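PDB 4XUR: endo-1,4-beta-xylanase C from Paenibacillus barcinonensis, which hydrolyses internal beta-1,4-xylosidic linkages of xylan, the piece in this crystal being a xylan-binding CBM22 domain, with xylotetraose bound. Local coordinates for residues K72-M83 / Q122-P133. Numbering follows the deposited sequence.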
# COMPACT_ATOMS: atom_id res chain seq x y z
N LYS A 72 1.53 3.42 -19.67
CA LYS A 72 0.17 3.98 -19.68
C LYS A 72 -0.71 3.25 -20.72
O LYS A 72 -0.24 2.89 -21.81
CB LYS A 72 0.22 5.51 -19.96
CG LYS A 72 0.88 6.36 -18.85
CD LYS A 72 1.23 7.79 -19.36
CE LYS A 72 2.06 8.53 -18.33
NZ LYS A 72 2.60 9.85 -18.77
N GLY A 73 -1.96 2.98 -20.36
CA GLY A 73 -2.90 2.31 -21.21
C GLY A 73 -2.85 0.80 -21.13
O GLY A 73 -3.48 0.13 -21.94
N SER A 74 -2.04 0.24 -20.22
CA SER A 74 -1.89 -1.19 -20.06
C SER A 74 -2.67 -1.68 -18.87
O SER A 74 -3.11 -0.89 -18.05
CB SER A 74 -0.39 -1.55 -19.91
OG SER A 74 0.10 -1.13 -18.64
N THR A 75 -2.79 -3.02 -18.75
CA THR A 75 -3.32 -3.66 -17.55
C THR A 75 -2.14 -4.46 -16.91
O THR A 75 -1.34 -5.13 -17.62
CB THR A 75 -4.46 -4.62 -17.92
OG1 THR A 75 -5.49 -3.86 -18.55
CG2 THR A 75 -5.01 -5.33 -16.72
N VAL A 76 -1.98 -4.32 -15.62
CA VAL A 76 -0.94 -4.95 -14.88
C VAL A 76 -1.54 -5.68 -13.66
O VAL A 76 -2.65 -5.42 -13.29
CB VAL A 76 0.20 -3.97 -14.51
CG1 VAL A 76 0.83 -3.38 -15.74
CG2 VAL A 76 -0.29 -2.83 -13.61
N HIS A 77 -0.78 -6.62 -13.08
CA HIS A 77 -1.23 -7.32 -11.89
C HIS A 77 -0.40 -6.87 -10.70
O HIS A 77 0.82 -6.92 -10.77
CB HIS A 77 -1.11 -8.84 -12.06
CG HIS A 77 -1.86 -9.61 -11.02
ND1 HIS A 77 -3.22 -9.65 -10.96
CD2 HIS A 77 -1.41 -10.40 -10.00
CE1 HIS A 77 -3.61 -10.42 -9.95
NE2 HIS A 77 -2.53 -10.88 -9.35
N ILE A 78 -1.08 -6.38 -9.66
CA ILE A 78 -0.40 -5.98 -8.43
C ILE A 78 -0.74 -6.91 -7.29
O ILE A 78 -1.92 -7.24 -7.05
CB ILE A 78 -0.74 -4.54 -8.00
CG1 ILE A 78 -0.44 -3.58 -9.11
CG2 ILE A 78 0.02 -4.19 -6.73
CD1 ILE A 78 -0.36 -2.10 -8.68
N SER A 79 0.28 -7.26 -6.56
CA SER A 79 0.11 -8.05 -5.30
C SER A 79 1.06 -7.62 -4.21
O SER A 79 2.08 -7.00 -4.43
CB SER A 79 0.33 -9.51 -5.59
OG SER A 79 1.69 -9.75 -6.03
N PHE A 80 0.67 -7.97 -2.96
CA PHE A 80 1.53 -7.78 -1.78
C PHE A 80 1.00 -8.59 -0.62
O PHE A 80 -0.13 -8.97 -0.64
CB PHE A 80 1.71 -6.31 -1.38
CG PHE A 80 0.50 -5.62 -0.81
CD1 PHE A 80 -0.39 -4.91 -1.63
CD2 PHE A 80 0.30 -5.55 0.59
CE1 PHE A 80 -1.45 -4.18 -1.09
CE2 PHE A 80 -0.76 -4.85 1.13
CZ PHE A 80 -1.63 -4.17 0.29
N TRP A 81 1.87 -8.80 0.38
CA TRP A 81 1.51 -9.52 1.62
C TRP A 81 1.47 -8.58 2.74
O TRP A 81 2.31 -7.67 2.83
CB TRP A 81 2.52 -10.61 1.89
CG TRP A 81 2.48 -11.72 0.84
CD1 TRP A 81 3.05 -11.70 -0.38
CD2 TRP A 81 1.89 -13.02 0.98
NE1 TRP A 81 2.78 -12.84 -1.06
CE2 TRP A 81 2.05 -13.67 -0.26
CE3 TRP A 81 1.13 -13.62 1.97
CZ2 TRP A 81 1.60 -14.98 -0.47
CZ3 TRP A 81 0.68 -14.92 1.74
CH2 TRP A 81 0.87 -15.55 0.53
N ALA A 82 0.50 -8.76 3.63
CA ALA A 82 0.32 -7.85 4.76
C ALA A 82 0.08 -8.65 6.01
O ALA A 82 -0.44 -9.80 5.92
CB ALA A 82 -0.82 -6.88 4.52
N MET A 83 0.45 -8.07 7.15
CA MET A 83 0.28 -8.69 8.50
C MET A 83 0.15 -7.61 9.56
O MET A 83 0.75 -6.55 9.45
CB MET A 83 1.43 -9.66 8.78
CG MET A 83 1.28 -10.50 10.07
SD MET A 83 1.91 -9.67 11.54
CE MET A 83 3.65 -9.96 11.31
N GLN A 122 -1.21 -13.50 11.16
CA GLN A 122 -0.97 -14.25 9.97
C GLN A 122 -0.82 -13.38 8.69
O GLN A 122 -1.57 -12.43 8.48
CB GLN A 122 -2.04 -15.32 9.72
CG GLN A 122 -3.35 -14.84 9.24
CD GLN A 122 -4.16 -15.94 8.52
OE1 GLN A 122 -3.75 -17.14 8.48
NE2 GLN A 122 -5.28 -15.58 7.97
N TRP A 123 0.20 -13.70 7.91
CA TRP A 123 0.47 -13.11 6.58
C TRP A 123 -0.52 -13.55 5.54
O TRP A 123 -0.86 -14.77 5.41
CB TRP A 123 1.86 -13.46 6.11
CG TRP A 123 2.95 -12.80 6.90
CD1 TRP A 123 3.63 -13.31 7.91
CD2 TRP A 123 3.49 -11.49 6.67
NE1 TRP A 123 4.56 -12.43 8.39
CE2 TRP A 123 4.50 -11.28 7.64
CE3 TRP A 123 3.20 -10.46 5.77
CZ2 TRP A 123 5.22 -10.11 7.72
CZ3 TRP A 123 3.89 -9.27 5.88
CH2 TRP A 123 4.90 -9.09 6.80
N LYS A 124 -1.04 -12.56 4.76
CA LYS A 124 -1.95 -12.90 3.69
C LYS A 124 -1.74 -11.98 2.49
O LYS A 124 -1.35 -10.82 2.67
CB LYS A 124 -3.35 -12.79 4.21
CG LYS A 124 -4.39 -13.52 3.40
CD LYS A 124 -5.61 -13.75 4.29
CE LYS A 124 -6.88 -13.89 3.46
NZ LYS A 124 -8.06 -13.86 4.38
N LYS A 125 -2.02 -12.50 1.33
CA LYS A 125 -1.81 -11.79 0.05
C LYS A 125 -3.04 -10.91 -0.31
O LYS A 125 -4.19 -11.30 -0.10
CB LYS A 125 -1.56 -12.79 -1.04
CG LYS A 125 -1.02 -12.16 -2.32
CD LYS A 125 -0.78 -13.25 -3.39
CE LYS A 125 0.36 -12.99 -4.32
NZ LYS A 125 0.42 -14.07 -5.36
N ILE A 126 -2.76 -9.70 -0.78
CA ILE A 126 -3.77 -8.82 -1.39
C ILE A 126 -3.37 -8.67 -2.88
O ILE A 126 -2.24 -8.34 -3.14
CB ILE A 126 -3.79 -7.45 -0.70
CG1 ILE A 126 -4.25 -7.57 0.76
CG2 ILE A 126 -4.64 -6.46 -1.49
CD1 ILE A 126 -3.18 -7.99 1.70
N GLU A 127 -4.29 -8.94 -3.80
CA GLU A 127 -3.94 -8.85 -5.21
C GLU A 127 -5.12 -8.47 -6.10
O GLU A 127 -6.28 -8.77 -5.82
CB GLU A 127 -3.30 -10.16 -5.65
CG GLU A 127 -4.30 -11.31 -5.83
CD GLU A 127 -3.62 -12.58 -6.33
OE1 GLU A 127 -2.63 -12.47 -7.11
OE2 GLU A 127 -4.06 -13.68 -5.97
N ALA A 128 -4.81 -7.79 -7.21
CA ALA A 128 -5.79 -7.55 -8.28
C ALA A 128 -5.09 -7.13 -9.57
O ALA A 128 -3.94 -6.68 -9.55
CB ALA A 128 -6.78 -6.47 -7.89
N ASP A 129 -5.79 -7.28 -10.68
CA ASP A 129 -5.41 -6.50 -11.93
C ASP A 129 -5.80 -5.04 -11.71
O ASP A 129 -6.89 -4.72 -11.21
CB ASP A 129 -6.13 -7.03 -13.16
CG ASP A 129 -5.54 -8.29 -13.75
OD1 ASP A 129 -4.58 -8.88 -13.24
OD2 ASP A 129 -6.07 -8.68 -14.81
N ILE A 130 -4.95 -4.15 -12.19
CA ILE A 130 -5.37 -2.72 -12.31
C ILE A 130 -5.09 -2.20 -13.72
O ILE A 130 -4.21 -2.71 -14.44
CB ILE A 130 -4.66 -1.84 -11.29
CG1 ILE A 130 -3.15 -1.80 -11.51
CG2 ILE A 130 -5.00 -2.28 -9.90
CD1 ILE A 130 -2.53 -0.43 -11.39
N ILE A 131 -5.82 -1.14 -14.07
CA ILE A 131 -5.66 -0.46 -15.34
C ILE A 131 -4.79 0.79 -15.05
O ILE A 131 -5.04 1.55 -14.09
CB ILE A 131 -7.10 -0.07 -15.87
CG1 ILE A 131 -7.76 -1.30 -16.41
CG2 ILE A 131 -7.04 1.05 -16.93
CD1 ILE A 131 -9.25 -1.25 -16.38
N VAL A 132 -3.80 1.00 -15.90
CA VAL A 132 -3.01 2.20 -15.90
C VAL A 132 -3.69 3.11 -16.92
O VAL A 132 -3.74 2.72 -18.11
CB VAL A 132 -1.54 1.88 -16.32
CG1 VAL A 132 -0.65 3.05 -16.16
CG2 VAL A 132 -0.99 0.76 -15.41
N PRO A 133 -4.19 4.27 -16.50
CA PRO A 133 -4.86 5.17 -17.49
C PRO A 133 -3.95 5.59 -18.66
O PRO A 133 -2.71 5.65 -18.47
CB PRO A 133 -5.26 6.36 -16.67
CG PRO A 133 -5.36 5.86 -15.26
CD PRO A 133 -4.27 4.83 -15.17
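Glu127 OE1 takes a nearly straight hydrogen bond from His77 NE2, 2.7 Å long; the acceptor lies in the imidazole plane, while the donor stands above the carboxylate plane. At the ring's other nitrogen, His77 ND1 donates a less straight hydrogen bond to the anti side of Asp129 OD1 at 2.8 Å, the acceptor tilted from the ring plane. With CG anti to the backbone N (chi1 -166°), the imidazole swings across to the neighbouring strand and lies between these two carboxylates, which would probably stabilise a protonated ring. Replacing His77 by an alanine takes away both N-H donors and would probably leave the Asp129 carboxylate freer to turn and Glu127 with the long salt bridge to Lys125. On the same face as His77, Lys125 CB sits 3.7 Å from the centroid of the Trp81 six-membered ring, a CH-pi contact over its centre.

The pairing is regular and antiparallel, with Val76, Ile78, Phe80 and Ala82 in hydrogen-bonded pairs with Ile130, Ala128, Ile126 and Lys124. It belongs to one sheet of the CBM22 beta-sandwich: 164-173 flanks 75-83 on its other edge, and the face carrying Val76, Ile78, Phe80 and Ile126 packs on the second sheet, whose Tyr110 and Tyr145 contribute to the xylan-oligosaccharide pocket. Between the sheets, Ile126 CB lies over one face of Phe80, off centre. Where strand 75-83 ends, Met83 CB presses on the Trp123 six-membered ring, 3.5 Å from its centroid. The bend at chi2 (-87°) puts SD above the five-membered ring in a more distant Met-aromatic contact, and that at chi3 turns CE back to the indole.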